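PDB 4QF3: bromodomain adjacent to zinc finger domain protein 2B from Homo sapiens, which probably reads histone tails through its PHD zinc finger, and is thought to act in transcriptional regulation linked to ISWI-type chromatin remodelling. Local coordinates for residues 8-11 and 12-15; 48-51 and 52-55. All coordinates share one frame; numbering follows the deposited sequence. Where two conformers were deposited one is given.

Contact 1: 8-11 and 12-15; sequences YCQI and CRKG. With ZN (zinc ion), chain C.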
ATOM      1  N   TYR A   8       5.481   2.892   6.108  1.00 20.04           N
ATOM      2  CA  TYR A   8       5.767   1.514   6.486  0.50 20.48           C
ATOM      3  C   TYR A   8       4.554   0.677   6.046  1.00 24.26           C
ATOM      4  O   TYR A   8       3.434   1.176   5.979  1.00 26.73           O
ATOM      5  CB  TYR A   8       6.098   1.374   8.002  0.50 24.57           C
ATOM      6  CG  TYR A   8       7.400   2.072   8.520  0.50 21.81           C
ATOM      7  CD1 TYR A   8       8.580   1.362   8.719  0.50 19.71           C
ATOM      8  CD2 TYR A   8       7.405   3.418   8.848  0.50 28.68           C
ATOM      9  CE1 TYR A   8       9.724   1.986   9.160  0.50 21.59           C
ATOM     10  CE2 TYR A   8       8.542   4.034   9.323  0.50 20.85           C
ATOM     11  CZ  TYR A   8       9.694   3.314   9.458  0.50 19.28           C
ATOM     12  OH  TYR A   8      10.804   4.001   9.943  0.50 30.76           O
ATOM     13  N   CYS A   9       4.786  -0.584   5.769  1.00 17.23           N
ATOM     14  CA  CYS A   9       3.672  -1.494   5.409  1.00 18.76           C
ATOM     15  C   CYS A   9       2.728  -1.722   6.611  1.00 18.26           C
ATOM     16  O   CYS A   9       3.181  -1.975   7.744  1.00 18.44           O
ATOM     17  CB  CYS A   9       4.277  -2.827   5.044  1.00 16.77           C
ATOM     18  SG  CYS A   9       3.080  -4.147   4.711  1.00 18.07           S
ATOM     19  N   GLN A  10       1.411  -1.599   6.401  1.00 17.76           N
ATOM     20  CA  GLN A  10       0.435  -1.801   7.496  1.00 20.06           C
ATOM     21  C   GLN A  10       0.516  -3.173   8.116  1.00 21.44           C
ATOM     22  O   GLN A  10       0.212  -3.332   9.312  1.00 21.32           O
ATOM     23  CB  GLN A  10      -0.974  -1.614   6.958  1.00 24.80           C
ATOM     24  CG  GLN A  10      -1.268  -0.216   6.515  1.00 27.48           C
ATOM     25  CD  GLN A  10      -1.538   0.676   7.713  1.00 50.73           C
ATOM     26  OE1 GLN A  10      -0.684   1.479   8.120  1.00 48.38           O
ATOM     27  NE2 GLN A  10      -2.711   0.504   8.320  1.00 71.60           N
ATOM     28  N   ILE A  11       0.982  -4.168   7.370  1.00 19.93           N
ATOM     29  CA  ILE A  11       1.016  -5.555   7.880  1.00 22.07           C
ATOM     30  C   ILE A  11       2.363  -5.919   8.527  1.00 26.02           C
ATOM     31  O   ILE A  11       2.395  -6.343   9.703  1.00 31.20           O
ATOM     32  CB  ILE A  11       0.676  -6.560   6.730  1.00 26.24           C
ATOM     33  CG1 ILE A  11      -0.732  -6.269   6.171  1.00 25.36           C
ATOM     34  CG2 ILE A  11       0.845  -7.994   7.226  1.00 30.06           C
ATOM     35  CD1 ILE A  11      -1.863  -6.475   7.145  1.00 37.48           C
ATOM     36  N   CYS A  12       3.480  -5.768   7.829  1.00 23.55           N
ATOM     37  CA  CYS A  12       4.775  -6.200   8.401  1.00 25.04           C
ATOM     38  C   CYS A  12       5.500  -5.057   9.134  1.00 27.25           C
ATOM     39  O   CYS A  12       6.495  -5.292   9.857  1.00 28.92           O
ATOM     40  CB  CYS A  12       5.672  -6.764   7.310  1.00 25.56           C
ATOM     41  SG  CYS A  12       6.252  -5.579   6.104  1.00 23.14           S
ATOM     42  N   ARG A  13       5.007  -3.837   8.937  1.00 24.44           N
ATOM     43  CA  ARG A  13       5.541  -2.583   9.560  1.00 21.32           C
ATOM     44  C   ARG A  13       6.960  -2.247   9.149  1.00 24.62           C
ATOM     45  O   ARG A  13       7.680  -1.494   9.842  1.00 26.47           O
ATOM     46  CB  ARG A  13       5.477  -2.668  11.088  1.00 25.57           C
ATOM     47  CG  ARG A  13       4.263  -3.405  11.601  1.00 33.88           C
ATOM     48  CD  ARG A  13       2.964  -2.918  11.008  1.00 42.25           C
ATOM     49  NE  ARG A  13       2.681  -1.730  11.723  1.00 27.15           N
ATOM     50  CZ  ARG A  13       1.522  -1.118  11.838  1.00 35.57           C
ATOM     51  NH1 ARG A  13       0.460  -1.530  11.204  1.00 37.30           N
ATOM     52  NH2 ARG A  13       1.454  -0.045  12.617  1.00 42.44           N
ATOM     53  N   LYS A  14       7.394  -2.800   8.034  1.00 20.95           N
ATOM     54  CA  LYS A  14       8.686  -2.464   7.436  1.00 22.96           C
ATOM     55  C   LYS A  14       8.531  -1.541   6.230  1.00 25.19           C
ATOM     56  O   LYS A  14       7.523  -1.585   5.527  1.00 23.14           O
ATOM     57  CB  LYS A  14       9.448  -3.720   7.069  1.00 27.12           C
ATOM     58  CG  LYS A  14       9.500  -4.732   8.204  1.00 33.62           C
ATOM     59  CD  LYS A  14      10.287  -5.984   7.842  1.00 60.42           C
ATOM     60  CE  LYS A  14      11.741  -5.899   8.278  1.00 74.55           C
ATOM     61  NZ  LYS A  14      12.314  -7.259   8.466  1.00 57.33           N
ATOM     62  N   GLY A  15       9.559  -0.751   5.939  1.00 25.65           N
ATOM     63  CA  GLY A  15       9.548   0.178   4.792  1.00 26.64           C
ATOM     64  C   GLY A  15      10.519  -0.170   3.677  1.00 26.84           C
ATOM     65  O   GLY A  15      10.849   0.663   2.818  1.00 27.64           O
TER
HETATM   66 ZN    ZN C2001       4.793  -5.720   4.395  1.00 20.58          ZN

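Contact 2: 48-51 and 52-55; sequences WFCP and ACIA. With ZN (zinc ion), chain D.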
ATOM      1  N   TRP A  48      -2.493   3.460  -7.022  1.00 23.29           N
ATOM      2  CA  TRP A  48      -3.082   2.393  -6.191  1.00 17.63           C
ATOM      3  C   TRP A  48      -4.145   2.947  -5.227  1.00 18.41           C
ATOM      4  O   TRP A  48      -3.943   4.011  -4.682  1.00 22.37           O
ATOM      5  CB  TRP A  48      -1.959   1.740  -5.413  1.00 20.74           C
ATOM      6  CG  TRP A  48      -2.415   0.662  -4.516  1.00 18.85           C
ATOM      7  CD1 TRP A  48      -2.346   0.669  -3.152  1.00 23.70           C
ATOM      8  CD2 TRP A  48      -3.032  -0.563  -4.888  1.00 18.53           C
ATOM      9  NE1 TRP A  48      -2.867  -0.487  -2.661  1.00 21.44           N
ATOM     10  CE2 TRP A  48      -3.303  -1.265  -3.697  1.00 18.69           C
ATOM     11  CE3 TRP A  48      -3.394  -1.130  -6.093  1.00 19.83           C
ATOM     12  CZ2 TRP A  48      -3.885  -2.514  -3.683  1.00 18.69           C
ATOM     13  CZ3 TRP A  48      -3.949  -2.398  -6.083  1.00 21.61           C
ATOM     14  CH2 TRP A  48      -4.248  -3.049  -4.878  1.00 19.07           C
ATOM     15  N   PHE A  49      -5.275   2.242  -5.110  1.00 19.69           N
ATOM     16  CA  PHE A  49      -6.259   2.490  -4.049  1.00 19.43           C
ATOM     17  C   PHE A  49      -6.432   1.195  -3.294  1.00 21.28           C
ATOM     18  O   PHE A  49      -6.671   0.110  -3.916  1.00 21.64           O
ATOM     19  CB  PHE A  49      -7.573   2.965  -4.687  1.00 23.13           C
ATOM     20  CG  PHE A  49      -7.465   4.345  -5.274  1.00 24.60           C
ATOM     21  CD1 PHE A  49      -7.581   5.454  -4.449  1.00 27.85           C
ATOM     22  CD2 PHE A  49      -7.188   4.517  -6.633  1.00 29.72           C
ATOM     23  CE1 PHE A  49      -7.421   6.736  -4.976  1.00 33.14           C
ATOM     24  CE2 PHE A  49      -7.033   5.798  -7.157  1.00 26.74           C
ATOM     25  CZ  PHE A  49      -7.158   6.886  -6.333  1.00 27.17           C
ATOM     26  N   CYS A  50      -6.309   1.308  -1.977  1.00 18.05           N
ATOM     27  CA  CYS A  50      -6.233   0.124  -1.118  1.00 21.09           C
ATOM     28  C   CYS A  50      -7.629  -0.469  -0.941  1.00 21.86           C
ATOM     29  O   CYS A  50      -8.657   0.132  -1.231  1.00 20.56           O
ATOM     30  CB  CYS A  50      -5.622   0.430   0.250  1.00 20.65           C
ATOM     31  SG  CYS A  50      -6.738   1.312   1.352  1.00 20.32           S
ATOM     32  N   PRO A  51      -7.685  -1.716  -0.456  1.00 21.71           N
ATOM     33  CA  PRO A  51      -8.984  -2.347  -0.411  1.00 19.76           C
ATOM     34  C   PRO A  51      -9.976  -1.637   0.540  1.00 20.39           C
ATOM     35  O   PRO A  51     -11.173  -1.690   0.336  1.00 19.42           O
ATOM     36  CB  PRO A  51      -8.631  -3.773   0.089  1.00 24.17           C
ATOM     37  CG  PRO A  51      -7.236  -3.994  -0.322  1.00 24.36           C
ATOM     38  CD  PRO A  51      -6.580  -2.654  -0.182  1.00 22.09           C
ATOM     39  N   ALA A  52      -9.455  -1.014   1.590  1.00 21.22           N
ATOM     40  CA  ALA A  52     -10.343  -0.310   2.542  1.00 22.70           C
ATOM     41  C   ALA A  52     -10.985   0.880   1.845  1.00 21.62           C
ATOM     42  O   ALA A  52     -12.183   1.114   1.964  1.00 20.93           O
ATOM     43  CB  ALA A  52      -9.576   0.139   3.769  1.00 22.52           C
ATOM     44  N   CYS A  53     -10.179   1.603   1.058  1.00 20.47           N
ATOM     45  CA  CYS A  53     -10.722   2.751   0.323  1.00 18.81           C
ATOM     46  C   CYS A  53     -11.702   2.360  -0.759  1.00 22.49           C
ATOM     47  O   CYS A  53     -12.722   2.973  -0.895  1.00 22.84           O
ATOM     48  CB  CYS A  53      -9.607   3.604  -0.254  1.00 20.06           C
ATOM     49  SG  CYS A  53      -8.696   4.596   0.971  1.00 23.08           S
ATOM     50  N   ILE A  54     -11.446   1.267  -1.468  1.00 21.99           N
ATOM     51  CA  ILE A  54     -12.379   0.772  -2.461  1.00 20.09           C
ATOM     52  C   ILE A  54     -13.703   0.322  -1.842  1.00 25.22           C
ATOM     53  O   ILE A  54     -14.774   0.686  -2.318  1.00 26.10           O
ATOM     54  CB  ILE A  54     -11.687  -0.363  -3.264  1.00 19.95           C
ATOM     55  CG1 ILE A  54     -10.484   0.172  -4.061  1.00 26.86           C
ATOM     56  CG2 ILE A  54     -12.673  -1.005  -4.221  1.00 23.51           C
ATOM     57  CD1 ILE A  54     -10.810   1.229  -5.110  1.00 24.99           C
ATOM     58  N   ALA A  55     -13.648  -0.464  -0.769  1.00 23.92           N
ATOM     59  CA  ALA A  55     -14.869  -0.833  -0.023  1.00 25.01           C
ATOM     60  C   ALA A  55     -15.759   0.326   0.423  1.00 30.11           C
ATOM     61  O   ALA A  55     -16.999   0.254   0.334  1.00 29.01           O
ATOM     62  CB  ALA A  55     -14.477  -1.676   1.188  1.00 22.72           C
TER
HETATM   63 ZN    ZN D2002      -6.558   3.654   1.120  1.00 21.94          ZN

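Contact 1: 8-11 and 12-15
C9 and C12 close on one zinc ion from two sides of a tight chain reversal. Their SG atoms each sit about 2.3 Å from the metal, and C9 CB packs 3.5 Å from C12 SG. C9 sends its sulfur anti to its own backbone N (chi1 175°), which carries SG into the bend, where two amides converge on it: I11 N at 3.4 Å and C12 N at 3.5 Å both donate to C9 SG. C12 SG in turn accepts from K14 N. The bend is held by backbone as well. C9 N gives a nearly straight bond to K14 O at 2.9 Å, while the bond from R13 N back to C9 O is weak. R13 takes a left-handed backbone conformation (phi 63°) where the chain turns back. This metal-facing side is the tight part, with C9 buried.

The outer side is the solvent-exposed one, where Y8, R13 and K14 lie and K14 points away from the turn. R13 nevertheless bends back at chi2 and chi3, and its NH1 makes a short hydrogen bond to Q10 O (2.6 Å, 159° at the hydrogen), edge-on from the guanidinium and tilted from the carbonyl plane. The Y8 ring leans over the returning backbone, CD1 3.2 Å from R13 O; this contact is less certain, as the tyrosine has two conformers. Both Y8 and R13 touch crystal neighbours, so their poses may owe something to the lattice.

H32 and C35 complete the zinc site, and Q10 bonds by its backbone to G30. The result is a zinc knuckle, a CxxC turn whose amides point at the thiolates. Three N-H groups directed at two metal-bound sulfurs probably spread their negative charge, which would help a site with three cysteines and one histidine hold its zinc.

Contact 2: 48-51 and 52-55
C50 and C53 meet at the zinc: both sulfurs bind it, and C53 N also donates to C50 SG, which caps helix 51-57. C50 is the N-cap residue, and its SG lies between the backbone N and the carbonyl carbon (chi1 75°), a rotation that brings the sulfur over the first turn and 2.4 Å from the zinc.

A52 comes first along the helix, directly after P51, and its methyl group rests 3.9 Å from C50 SG, an apolar neighbour on one flank of the ligand. C53 follows with a double role. Its N points at C50 SG over 3.5 Å in a fairly straight capping bond, and its own SG, turned anti to the carbonyl carbon, binds the same zinc at 2.3 Å. C50 SG and C53 SG are thereby held 3.8 Å apart, side by side on the metal.

I54 is next, and its N donates to C50 O at 3.0 Å, almost in line with the C50 carbonyl, closing the first helical turn. Its side chain runs back toward F49: CG1 passes beside C50 O, and CD1 packs against F49 CB at 3.7 Å, while the phenyl ring of F49 leads away from the helix. A55 N repeats the pattern one residue on, bonding to P51 O at 3.0 Å, and the helix runs on to residue 57.

Around this segment, F49 rests on D25, and P51 touches H36. C24 and C27 supply the other two ligands of the zinc, so the sulfur-capped helix start contributes the last CxxC pair of the Cys4 site. A C-terminal helix opening directly on a cysteine pair of this kind fits the Cys4 site of a PHD finger, whose two zincs are bound in cross-brace fashion.

Overall arrangement
Contact 1 comes first in the chain and contact 2 closes the finger. Their centres are about 17 Å apart, on opposite sides of the chain's centre, and their nearest atoms stay about 8 Å apart. Between them runs the small antiparallel sheet of strands 21-23 and 30-32. Segment 8-15 shares its zinc with H32 and C35, while 48-55 shares the other with C24 and C27, so the ligand pairs interleave along the sequence: first with third, second with fourth. That is the cross-brace topology of the PHD-finger, in which two metals tie a chain with little regular secondary structure into a compact domain.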